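Rep protein (Adeno-associated virus - 5, PDB 1M55) probably nicks viral DNA at the replication origin, serving as the metal-binding endonuclease domain of a rolling-circle-type replication initiator. Local coordinates at residues Val9-Asp14 and Thr54-Ile59; Thr46-Pro51 and Glu161-Trp166; Arg60-Tyr65 and Ala113-Val118; Phe77-Glu82 and Leu90-Glu95. One frame throughout, in Å; residues are numbered along the deposited sequence.

Contact 1 of 4, residues Val9-Asp14 and Thr54-Ile59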
# COMPACT_ATOMS: atom_id res chain seq x y z
N VAL A 9 -1.18 5.36 2.25
CA VAL A 9 -2.41 5.81 1.62
C VAL A 9 -3.62 5.25 2.35
O VAL A 9 -3.78 4.03 2.48
CB VAL A 9 -2.48 5.36 0.13
CG1 VAL A 9 -3.78 5.88 -0.51
CG2 VAL A 9 -1.28 5.88 -0.64
N ARG A 10 -4.44 6.14 2.90
CA ARG A 10 -5.66 5.74 3.59
C ARG A 10 -6.68 5.48 2.48
O ARG A 10 -6.86 6.32 1.60
CB ARG A 10 -6.11 6.84 4.55
CG ARG A 10 -5.20 6.93 5.76
CD ARG A 10 -5.51 8.14 6.62
NE ARG A 10 -4.79 8.07 7.88
CZ ARG A 10 -4.71 9.08 8.75
NH1 ARG A 10 -5.31 10.23 8.49
NH2 ARG A 10 -4.05 8.92 9.88
N VAL A 11 -7.29 4.31 2.52
CA VAL A 11 -8.24 3.88 1.49
C VAL A 11 -9.68 4.34 1.69
O VAL A 11 -10.37 3.90 2.62
CB VAL A 11 -8.19 2.33 1.34
CG1 VAL A 11 -9.18 1.86 0.29
CG2 VAL A 11 -6.79 1.89 0.97
N PRO A 12 -10.17 5.23 0.80
CA PRO A 12 -11.54 5.74 0.87
C PRO A 12 -12.51 4.71 0.30
O PRO A 12 -12.22 4.09 -0.72
CB PRO A 12 -11.49 6.99 -0.02
CG PRO A 12 -10.01 7.26 -0.23
CD PRO A 12 -9.44 5.89 -0.29
N PHE A 13 -13.67 4.54 0.93
CA PHE A 13 -14.66 3.57 0.44
C PHE A 13 -16.10 3.90 0.84
O PHE A 13 -17.05 3.42 0.22
CB PHE A 13 -14.31 2.16 0.94
CG PHE A 13 -14.47 1.98 2.43
CD1 PHE A 13 -15.70 1.62 2.98
CD2 PHE A 13 -13.39 2.19 3.28
CE1 PHE A 13 -15.85 1.47 4.35
CE2 PHE A 13 -13.54 2.05 4.66
CZ PHE A 13 -14.77 1.69 5.19
N ASP A 14 -16.26 4.69 1.90
CA ASP A 14 -17.58 5.06 2.41
C ASP A 14 -18.12 6.26 1.64
O ASP A 14 -17.55 7.35 1.72
CB ASP A 14 -17.44 5.40 3.90
CG ASP A 14 -18.76 5.42 4.63
OD1 ASP A 14 -18.90 4.65 5.60
OD2 ASP A 14 -19.65 6.22 4.28
N THR A 54 -10.54 -4.22 -3.08
CA THR A 54 -10.75 -3.87 -4.48
C THR A 54 -10.27 -2.44 -4.75
O THR A 54 -9.55 -2.19 -5.73
CB THR A 54 -12.24 -4.04 -4.88
OG1 THR A 54 -12.58 -5.43 -4.76
CG2 THR A 54 -12.49 -3.58 -6.30
N VAL A 55 -10.62 -1.51 -3.86
CA VAL A 55 -10.18 -0.13 -4.01
C VAL A 55 -8.66 -0.06 -3.82
O VAL A 55 -7.95 0.59 -4.59
CB VAL A 55 -10.83 0.81 -2.96
CG1 VAL A 55 -10.36 2.24 -3.17
CG2 VAL A 55 -12.33 0.74 -3.05
N ALA A 56 -8.17 -0.76 -2.80
CA ALA A 56 -6.75 -0.78 -2.47
C ALA A 56 -5.86 -1.24 -3.63
O ALA A 56 -4.84 -0.61 -3.92
CB ALA A 56 -6.51 -1.65 -1.25
N ASP A 57 -6.25 -2.33 -4.30
CA ASP A 57 -5.44 -2.82 -5.41
C ASP A 57 -5.39 -1.82 -6.55
O ASP A 57 -4.34 -1.66 -7.19
CB ASP A 57 -5.94 -4.17 -5.92
CG ASP A 57 -4.99 -4.79 -6.95
OD1 ASP A 57 -3.81 -5.02 -6.61
OD2 ASP A 57 -5.42 -5.02 -8.09
N ARG A 58 -6.51 -1.17 -6.83
CA ARG A 58 -6.54 -0.19 -7.91
C ARG A 58 -5.64 0.98 -7.55
O ARG A 58 -4.88 1.48 -8.39
CB ARG A 58 -7.96 0.28 -8.21
CG ARG A 58 -8.08 1.16 -9.45
CD ARG A 58 -7.53 0.49 -10.71
NE ARG A 58 -8.12 -0.83 -10.94
CZ ARG A 58 -9.31 -1.04 -11.50
NH1 ARG A 58 -10.05 -0.01 -11.91
NH2 ARG A 58 -9.78 -2.28 -11.60
N ILE A 59 -5.70 1.42 -6.29
CA ILE A 59 -4.86 2.52 -5.83
C ILE A 59 -3.39 2.12 -6.00
O ILE A 59 -2.59 2.88 -6.53
CB ILE A 59 -5.13 2.86 -4.34
CG1 ILE A 59 -6.49 3.53 -4.19
CG2 ILE A 59 -4.02 3.76 -3.78
CD1 ILE A 59 -6.86 3.80 -2.73
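Ile59 and Val55, which both touch the strip Val9 to Pro12, are tied together by a helix bond from Ile59 N to Val55 O of 2.9 Å. They lie one helical turn apart, so their side chains line up on the side of helix 50-71 that faces this strip. Val11 sits in the middle of the contact, and its two methyls divide the work. CG1 lies opposite the backbone N (chi1 179°) and slides past Val55, with Val11 CG1 and Val55 CG1 3.7 Å apart. Val11 CG2 looks the other way along the helix and meets Ala56 CB and Ile59 CD1, each at 4.2 Å. Ile59 is used at both of its branches. Ile59 CG2 meets Val9 CG1 tip to tip at 3.9 Å, while the far end, Ile59 CD1, reaches Pro12 CD at 4.1 Å. The strip is therefore held at Val9, Val11 and Pro12, along strand 3-10 and the chain after it. Val11 and Ala56 also both touch Phe81 of strand 77-83, and Val55 is backed by Phe26 and Val30 of helix 24-32. Pro12 O, 3.6 Å from Val55 CG1, is buried by the contact and has no partner in the model, which probably costs some stability. The side-chain contacts are all apolar. This is a helix packed on an antiparallel sheet through branched apolar residues, with Phe81 in the same layer. The chemistry implies that helix and strip are held by fit and by exclusion of water, not by directed bonds.

Contact 2 of 4, residues Thr46-Pro51 and Glu161-Trp166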
# COMPACT_ATOMS: atom_id res chain seq x y z
N THR A 46 -12.11 -15.21 4.84
CA THR A 46 -13.25 -14.61 5.52
C THR A 46 -12.86 -13.35 6.30
O THR A 46 -13.71 -12.51 6.58
CB THR A 46 -13.96 -15.60 6.47
OG1 THR A 46 -13.08 -15.97 7.53
CG2 THR A 46 -14.36 -16.86 5.70
N LEU A 47 -11.58 -13.22 6.63
CA LEU A 47 -11.09 -12.06 7.38
C LEU A 47 -10.63 -10.92 6.47
O LEU A 47 -10.24 -9.85 6.94
CB LEU A 47 -9.96 -12.46 8.33
CG LEU A 47 -10.36 -13.44 9.44
CD1 LEU A 47 -9.13 -13.79 10.28
CD2 LEU A 47 -11.45 -12.82 10.31
N VAL A 48 -10.65 -11.15 5.16
CA VAL A 48 -10.25 -10.15 4.18
C VAL A 48 -11.49 -9.37 3.74
O VAL A 48 -12.50 -9.97 3.35
CB VAL A 48 -9.58 -10.79 2.95
CG1 VAL A 48 -9.24 -9.73 1.91
CG2 VAL A 48 -8.32 -11.55 3.37
N GLU A 49 -11.43 -8.05 3.82
CA GLU A 49 -12.54 -7.19 3.43
C GLU A 49 -12.40 -6.88 1.94
O GLU A 49 -11.70 -5.94 1.55
CB GLU A 49 -12.53 -5.90 4.26
CG GLU A 49 -12.58 -6.14 5.78
CD GLU A 49 -13.80 -6.93 6.22
OE1 GLU A 49 -14.86 -6.84 5.57
OE2 GLU A 49 -13.69 -7.65 7.23
N GLN A 50 -13.11 -7.65 1.12
CA GLN A 50 -13.02 -7.52 -0.33
C GLN A 50 -13.34 -6.17 -0.98
O GLN A 50 -12.61 -5.74 -1.89
CB GLN A 50 -13.76 -8.67 -1.02
CG GLN A 50 -13.09 -10.03 -0.77
CD GLN A 50 -13.78 -11.18 -1.49
OE1 GLN A 50 -14.13 -11.07 -2.67
NE2 GLN A 50 -13.96 -12.29 -0.79
N PRO A 51 -14.40 -5.47 -0.54
CA PRO A 51 -14.70 -4.18 -1.17
C PRO A 51 -13.53 -3.20 -1.00
O PRO A 51 -13.13 -2.52 -1.95
CB PRO A 51 -15.94 -3.71 -0.42
CG PRO A 51 -16.63 -5.00 -0.09
CD PRO A 51 -15.48 -5.85 0.39
N GLU A 161 -5.53 -7.49 10.95
CA GLU A 161 -4.79 -6.26 10.63
C GLU A 161 -4.21 -6.41 9.22
O GLU A 161 -4.33 -5.51 8.39
CB GLU A 161 -3.67 -5.97 11.62
CG GLU A 161 -2.95 -4.67 11.29
CD GLU A 161 -1.83 -4.32 12.25
OE1 GLU A 161 -1.64 -5.02 13.27
OE2 GLU A 161 -1.12 -3.32 11.98
N LEU A 162 -3.55 -7.53 8.98
CA LEU A 162 -2.99 -7.81 7.66
C LEU A 162 -4.18 -8.18 6.77
O LEU A 162 -4.95 -9.08 7.10
CB LEU A 162 -2.01 -8.99 7.71
CG LEU A 162 -1.56 -9.55 6.36
CD1 LEU A 162 -0.81 -8.48 5.59
CD2 LEU A 162 -0.69 -10.78 6.57
N GLN A 163 -4.33 -7.47 5.66
CA GLN A 163 -5.41 -7.73 4.72
C GLN A 163 -4.89 -8.35 3.43
O GLN A 163 -5.49 -9.28 2.90
CB GLN A 163 -6.18 -6.44 4.43
CG GLN A 163 -7.03 -5.93 5.59
CD GLN A 163 -8.33 -6.70 5.74
OE1 GLN A 163 -9.05 -6.90 4.76
NE2 GLN A 163 -8.64 -7.11 6.96
N TRP A 164 -3.76 -7.85 2.93
CA TRP A 164 -3.17 -8.34 1.69
C TRP A 164 -1.81 -7.68 1.51
O TRP A 164 -1.49 -6.72 2.21
CB TRP A 164 -4.07 -7.97 0.51
CG TRP A 164 -4.00 -8.89 -0.67
CD1 TRP A 164 -3.20 -8.77 -1.77
CD2 TRP A 164 -4.81 -10.05 -0.91
NE1 TRP A 164 -3.47 -9.76 -2.68
CE2 TRP A 164 -4.46 -10.57 -2.17
CE3 TRP A 164 -5.82 -10.69 -0.17
CZ2 TRP A 164 -5.07 -11.70 -2.72
CZ3 TRP A 164 -6.43 -11.82 -0.72
CH2 TRP A 164 -6.05 -12.31 -1.98
N ALA A 165 -1.01 -8.18 0.58
CA ALA A 165 0.29 -7.59 0.29
C ALA A 165 0.73 -7.98 -1.11
O ALA A 165 0.30 -9.01 -1.63
CB ALA A 165 1.33 -8.03 1.33
N TRP A 166 1.56 -7.14 -1.71
CA TRP A 166 2.07 -7.36 -3.07
C TRP A 166 3.53 -6.92 -3.09
O TRP A 166 3.92 -6.00 -2.38
CB TRP A 166 1.32 -6.47 -4.08
CG TRP A 166 -0.17 -6.57 -4.11
CD1 TRP A 166 -0.93 -7.28 -5.01
CD2 TRP A 166 -1.10 -5.84 -3.29
NE1 TRP A 166 -2.26 -7.01 -4.81
CE2 TRP A 166 -2.40 -6.13 -3.77
CE3 TRP A 166 -0.96 -4.96 -2.21
CZ2 TRP A 166 -3.55 -5.57 -3.20
CZ3 TRP A 166 -2.10 -4.40 -1.65
CH2 TRP A 166 -3.38 -4.71 -2.15
O HOH W 1 -7.43 -10.22 7.12
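Gln163 reaches with its side-chain amide to the backbone of Leu47 and Glu49, and both halves of the amide are used. Gln163 OE1 accepts from Glu49 N at 2.8 Å. The bond is almost straight at the hydrogen (178°), and the donor lies in the carbonyl plane. Gln163 NE2 gives a longer and more bent bond to Leu47 O, 3.2 Å with 137° at the hydrogen, and the acceptor is tilted from the amide plane. NE2 is also bonded to Pro160 O. The side chain folds at chi2 (-78°), which turns the amide toward the loop. Leu47 O has a second donor: water 1 bonds it weakly and gives a firmer bond of 2.7 Å to Leu162 O. Gln163 O, by contrast, is buried without a partner, with Val48 CG2 at 3.7 Å. The other methyl of Val48, CG1, packs obliquely on Trp164 CE3 at 4.1 Å. Gln163 and Trp164 both face Phe81, a classic beta bulge in strand 162-167 beside strand 77-83. Glu49 is the N-cap residue of helix 50-71, so the amide ties the bulged strand to the start of that helix, while Leu53 of the helix touches both Val48 and Trp164.

Contact 3 of 4, residues Arg60-Tyr65 and Ala113-Val118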
# COMPACT_ATOMS: atom_id res chain seq x y z
N ARG A 60 -3.06 0.92 -5.54
CA ARG A 60 -1.69 0.41 -5.63
C ARG A 60 -1.16 0.44 -7.06
O ARG A 60 -0.08 0.97 -7.31
CB ARG A 60 -1.61 -1.01 -5.08
CG ARG A 60 -0.25 -1.63 -5.26
CD ARG A 60 -0.27 -3.11 -5.01
NE ARG A 60 -1.03 -3.87 -6.01
CZ ARG A 60 -0.49 -4.46 -7.07
NH1 ARG A 60 0.82 -4.38 -7.30
NH2 ARG A 60 -1.23 -5.23 -7.85
N ARG A 61 -1.92 -0.13 -7.99
CA ARG A 61 -1.48 -0.16 -9.38
C ARG A 61 -1.35 1.24 -9.98
O ARG A 61 -0.34 1.56 -10.61
CB ARG A 61 -2.40 -1.03 -10.22
CG ARG A 61 -2.37 -2.50 -9.84
CD ARG A 61 -3.36 -3.30 -10.67
NE ARG A 61 -3.46 -4.70 -10.25
CZ ARG A 61 -2.69 -5.68 -10.70
NH1 ARG A 61 -1.73 -5.43 -11.59
NH2 ARG A 61 -2.88 -6.92 -10.29
N VAL A 62 -2.35 2.08 -9.79
CA VAL A 62 -2.30 3.44 -10.33
C VAL A 62 -1.10 4.20 -9.75
O VAL A 62 -0.38 4.90 -10.47
CB VAL A 62 -3.62 4.21 -10.08
CG1 VAL A 62 -3.45 5.68 -10.45
CG2 VAL A 62 -4.75 3.58 -10.90
N PHE A 63 -0.87 4.02 -8.45
CA PHE A 63 0.24 4.66 -7.76
C PHE A 63 1.56 4.22 -8.38
O PHE A 63 2.39 5.05 -8.77
CB PHE A 63 0.21 4.29 -6.27
CG PHE A 63 1.27 4.98 -5.44
CD1 PHE A 63 0.91 6.02 -4.58
CD2 PHE A 63 2.60 4.59 -5.50
CE1 PHE A 63 1.88 6.66 -3.80
CE2 PHE A 63 3.57 5.23 -4.73
CZ PHE A 63 3.21 6.26 -3.87
N LEU A 64 1.76 2.91 -8.49
CA LEU A 64 2.99 2.36 -9.04
C LEU A 64 3.26 2.75 -10.48
O LEU A 64 4.40 3.07 -10.83
CB LEU A 64 3.03 0.84 -8.89
CG LEU A 64 3.10 0.35 -7.43
CD1 LEU A 64 2.91 -1.15 -7.36
CD2 LEU A 64 4.42 0.77 -6.80
N TYR A 65 2.23 2.74 -11.31
CA TYR A 65 2.40 3.10 -12.72
C TYR A 65 2.81 4.56 -12.85
O TYR A 65 3.69 4.90 -13.64
CB TYR A 65 1.11 2.81 -13.51
CG TYR A 65 0.71 1.34 -13.50
CD1 TYR A 65 -0.55 0.93 -13.94
CD2 TYR A 65 1.57 0.36 -12.99
CE1 TYR A 65 -0.94 -0.41 -13.87
CE2 TYR A 65 1.19 -0.98 -12.91
CZ TYR A 65 -0.07 -1.35 -13.35
OH TYR A 65 -0.45 -2.67 -13.24
N ALA A 113 -3.34 13.30 -7.30
CA ALA A 113 -4.27 13.87 -8.28
C ALA A 113 -4.72 12.80 -9.28
O ALA A 113 -5.89 12.75 -9.67
CB ALA A 113 -3.61 15.04 -9.00
N GLN A 114 -3.79 11.95 -9.70
CA GLN A 114 -4.10 10.87 -10.64
C GLN A 114 -5.06 9.87 -9.99
O GLN A 114 -5.99 9.38 -10.64
CB GLN A 114 -2.82 10.18 -11.10
CG GLN A 114 -3.02 8.94 -11.97
CD GLN A 114 -3.54 9.25 -13.37
OE1 GLN A 114 -3.97 10.37 -13.67
NE2 GLN A 114 -3.49 8.25 -14.24
N LEU A 115 -4.85 9.57 -8.72
CA LEU A 115 -5.73 8.64 -8.00
C LEU A 115 -7.15 9.20 -7.95
O LEU A 115 -8.12 8.47 -8.17
CB LEU A 115 -5.22 8.41 -6.58
CG LEU A 115 -3.93 7.59 -6.44
CD1 LEU A 115 -3.46 7.59 -4.99
CD2 LEU A 115 -4.17 6.18 -6.93
N VAL A 116 -7.27 10.49 -7.68
CA VAL A 116 -8.57 11.14 -7.60
C VAL A 116 -9.33 11.00 -8.92
O VAL A 116 -10.52 10.67 -8.94
CB VAL A 116 -8.42 12.64 -7.20
CG1 VAL A 116 -9.76 13.38 -7.32
CG2 VAL A 116 -7.90 12.74 -5.77
N LYS A 117 -8.64 11.21 -10.03
CA LYS A 117 -9.26 11.10 -11.34
C LYS A 117 -9.62 9.68 -11.77
O LYS A 117 -10.74 9.41 -12.19
CB LYS A 117 -8.37 11.75 -12.41
CG LYS A 117 -8.29 13.26 -12.29
CD LYS A 117 -7.56 13.90 -13.45
CE LYS A 117 -6.08 13.57 -13.44
NZ LYS A 117 -5.36 14.35 -14.49
N VAL A 118 -8.66 8.77 -11.66
CA VAL A 118 -8.84 7.38 -12.08
C VAL A 118 -9.68 6.49 -11.17
O VAL A 118 -10.57 5.78 -11.63
CB VAL A 118 -7.47 6.69 -12.31
CG1 VAL A 118 -7.65 5.23 -12.67
CG2 VAL A 118 -6.71 7.42 -13.40
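Val62 leans from helix 50-71 onto helix 101-118, and each carbon of its side chain finds a neighbour there. Val62 CB comes first, 3.8 Å from Leu115 CD2. From CB the chain forks. CG1, set opposite the backbone N (chi1 171°), points into the angle between two residues: Gln114 CG and Leu115 CD2 are both 3.6 Å from Val62 CG1. Val62 CG2 turns to the next turn of the other helix and meets Val118 CG1 at 3.8 Å. The valine thus rests among Gln114, Leu115 and Val118. Leu115 and Val118 each run past Val62, pointing the opposite way to it, while Gln114 crosses it at about a right angle. Gln114 touches with its CG, which chi1 (174°) swings away from the backbone N; the bend at chi2 then turns the amide off. Gln114 also touches Glu66 of the first helix. Leu115 CD2 extends the patch to the backbone, lying 4.2 Å from Phe63 N, and Leu115 also touches Ile59. The contact is graded from inside to outside. Phe63 and Leu115 are buried, while Val118 is exposed to solvent. On the inner side, Phe63 packs on Thr92 and Val94 of strand 88-95, and Leu115 packs on Trp130. The short helix segments approach to 9.7 Å with their directions 137° apart, nearer antiparallel than parallel. This is apolar helix-helix packing, with the two helices side by side on the same face of the sheet, consistent with the Rep nuclease fold of a central antiparallel sheet flanked by helices.

Contact 4 of 4, residues Phe77-Glu82 and Leu90-Glu95. With ZN (zinc ion), chain C; ZN (zinc ion), chain D.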
# COMPACT_ATOMS: atom_id res chain seq x y z
N PHE A 77 9.08 -2.66 -5.23
CA PHE A 77 8.13 -2.23 -4.21
C PHE A 77 7.68 -3.37 -3.33
O PHE A 77 7.85 -4.55 -3.66
CB PHE A 77 6.87 -1.63 -4.88
CG PHE A 77 6.05 -2.64 -5.67
CD1 PHE A 77 5.10 -3.45 -5.05
CD2 PHE A 77 6.26 -2.79 -7.04
CE1 PHE A 77 4.37 -4.40 -5.77
CE2 PHE A 77 5.53 -3.74 -7.78
CZ PHE A 77 4.59 -4.54 -7.14
N PHE A 78 7.14 -3.00 -2.17
CA PHE A 78 6.52 -3.92 -1.24
C PHE A 78 5.38 -3.09 -0.69
O PHE A 78 5.60 -2.04 -0.09
CB PHE A 78 7.45 -4.38 -0.10
CG PHE A 78 6.82 -5.44 0.77
CD1 PHE A 78 6.97 -6.79 0.47
CD2 PHE A 78 6.00 -5.08 1.85
CE1 PHE A 78 6.31 -7.77 1.23
CE2 PHE A 78 5.35 -6.05 2.61
CZ PHE A 78 5.50 -7.40 2.29
N VAL A 79 4.16 -3.51 -0.98
CA VAL A 79 2.96 -2.80 -0.55
C VAL A 79 2.12 -3.71 0.33
O VAL A 79 1.82 -4.85 -0.05
CB VAL A 79 2.13 -2.37 -1.78
CG1 VAL A 79 0.86 -1.64 -1.35
CG2 VAL A 79 2.96 -1.48 -2.70
N GLN A 80 1.77 -3.23 1.51
CA GLN A 80 0.96 -4.02 2.43
C GLN A 80 -0.33 -3.28 2.78
O GLN A 80 -0.30 -2.12 3.20
CB GLN A 80 1.75 -4.38 3.69
CG GLN A 80 0.98 -5.26 4.65
CD GLN A 80 1.89 -6.01 5.59
OE1 GLN A 80 2.57 -6.95 5.18
NE2 GLN A 80 1.91 -5.61 6.85
N PHE A 81 -1.46 -3.96 2.56
CA PHE A 81 -2.78 -3.42 2.86
C PHE A 81 -3.18 -3.88 4.26
O PHE A 81 -3.16 -5.08 4.56
CB PHE A 81 -3.79 -3.93 1.81
CG PHE A 81 -5.17 -3.35 1.97
CD1 PHE A 81 -6.29 -4.17 1.83
CD2 PHE A 81 -5.36 -2.00 2.26
CE1 PHE A 81 -7.58 -3.65 1.99
CE2 PHE A 81 -6.64 -1.48 2.41
CZ PHE A 81 -7.75 -2.30 2.28
N GLU A 82 -3.56 -2.93 5.11
CA GLU A 82 -3.94 -3.23 6.48
C GLU A 82 -5.24 -2.58 6.92
O GLU A 82 -5.67 -1.56 6.37
CB GLU A 82 -2.84 -2.75 7.44
CG GLU A 82 -1.49 -3.44 7.27
CD GLU A 82 -0.41 -2.84 8.14
OE1 GLU A 82 -0.71 -1.95 8.97
OE2 GLU A 82 0.76 -3.25 8.00
N LEU A 90 -2.64 1.58 3.09
CA LEU A 90 -1.56 0.90 2.40
C LEU A 90 -0.20 1.45 2.80
O LEU A 90 -0.01 2.67 2.80
CB LEU A 90 -1.70 1.09 0.88
CG LEU A 90 -2.86 0.44 0.14
CD1 LEU A 90 -3.13 1.20 -1.15
CD2 LEU A 90 -2.56 -1.02 -0.13
N HIS A 91 0.71 0.56 3.19
CA HIS A 91 2.08 0.96 3.48
C HIS A 91 2.70 0.72 2.11
O HIS A 91 2.82 -0.43 1.67
CB HIS A 91 2.74 0.04 4.51
CG HIS A 91 2.30 0.30 5.91
ND1 HIS A 91 2.98 1.10 6.80
CD2 HIS A 91 1.20 -0.13 6.57
CE1 HIS A 91 2.30 1.13 7.95
NE2 HIS A 91 1.21 0.39 7.86
N THR A 92 3.03 1.81 1.42
CA THR A 92 3.58 1.72 0.09
C THR A 92 5.08 2.00 0.08
O THR A 92 5.51 3.16 0.16
CB THR A 92 2.84 2.71 -0.85
OG1 THR A 92 1.43 2.63 -0.58
CG2 THR A 92 3.09 2.36 -2.31
N LEU A 93 5.88 0.93 0.03
CA LEU A 93 7.33 1.06 -0.01
C LEU A 93 7.78 0.96 -1.46
O LEU A 93 7.54 -0.06 -2.12
CB LEU A 93 8.01 -0.04 0.80
CG LEU A 93 7.85 -0.08 2.32
CD1 LEU A 93 8.58 -1.30 2.86
CD2 LEU A 93 8.39 1.19 2.92
N VAL A 94 8.41 2.02 -1.96
CA VAL A 94 8.90 2.02 -3.33
C VAL A 94 10.36 2.46 -3.28
O VAL A 94 10.71 3.37 -2.53
CB VAL A 94 8.08 2.97 -4.23
CG1 VAL A 94 8.46 2.75 -5.68
CG2 VAL A 94 6.59 2.71 -4.04
N GLU A 95 11.21 1.80 -4.05
CA GLU A 95 12.63 2.14 -4.02
C GLU A 95 12.89 3.58 -4.41
O GLU A 95 12.17 4.16 -5.22
CB GLU A 95 13.45 1.17 -4.87
CG GLU A 95 13.35 1.38 -6.36
CD GLU A 95 14.22 0.42 -7.12
OE1 GLU A 95 15.39 0.22 -6.73
OE2 GLU A 95 13.72 -0.15 -8.11
ZN ZN C . -0.34 0.09 9.09
ZN ZN D . 15.08 -0.83 -9.66
O HOH W 2 16.74 0.86 -9.41
O HOH W 3 13.52 -2.50 -10.33
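Phe77 to Glu82 and Leu90 to Glu95 run antiparallel with axes 4.6 Å apart, joined by two bonds at each of the hydrogen-bonded pairs Phe78-Leu93 and Gln80-His91. The tightest of the four bonds is His91 N to Gln80 O, 2.9 Å. Phe77, Val79, Phe81, Leu90, Thr92 and Val94 share one face, and helix 50-71 covers it. There Leu90 CD2 crosses between two neighbours, lying 3.7 Å from both Val79 CG1 and Phe81 CB. Phe78, Gln80, His91 and Leu93 take the other face, where Phe78 and Leu93 pack on helix 149-154. One zinc ion sits at the Glu82 end. This zinc ion is bound by Glu82 OE1 at 2.1 Å and by His91 NE2 at 2.0 Å, with the carboxylate and ring planes turned 46° apart; His89 is the third protein ligand. Second-shell bonds hold both ligands. Gln80 NE2 donates to the anti lone pair of Glu82 OE2 at 2.9 Å, and Lys157 makes a salt bridge to the same oxygen. His91 ND1 is bonded to Glu6 OE2, which, with the zinc bond at NE2, helps fix the ring's rotation and probably makes it a stronger ligand. A second zinc ion lies at the far end, bound by Glu95 OE2 at 2.2 Å, by Gln73 and by waters 2 and 3. His89, Leu90 and His91 form the His-hydrophobe-His signature of rolling-circle HUH nucleases, so the first zinc ion marks the metal site of the probable active centre on this beta hairpin.

In the fold
Contacts 1, 2 and 3 all use helix 50-71, and contacts 1, 2 and 4 reach the same antiparallel sheet. Along the chain, contact 4 is nested inside the loops closed by contacts 2 and 3; contacts 1 and 2 cross, and contact 1 closes before contact 3 opens. The centres of contacts 1 and 3 are about 10 Å apart, while those of contacts 2 and 3 are about 20 Å apart. The centre of contact 4 lies near the centre of the molecule, about 13 to 14 Å from the centres of the other three. Its hairpin is flanked by strand 3-10 on one edge and strand 162-167 on the other. One long helix thus packs across the sheet that carries the zinc-binding hairpin.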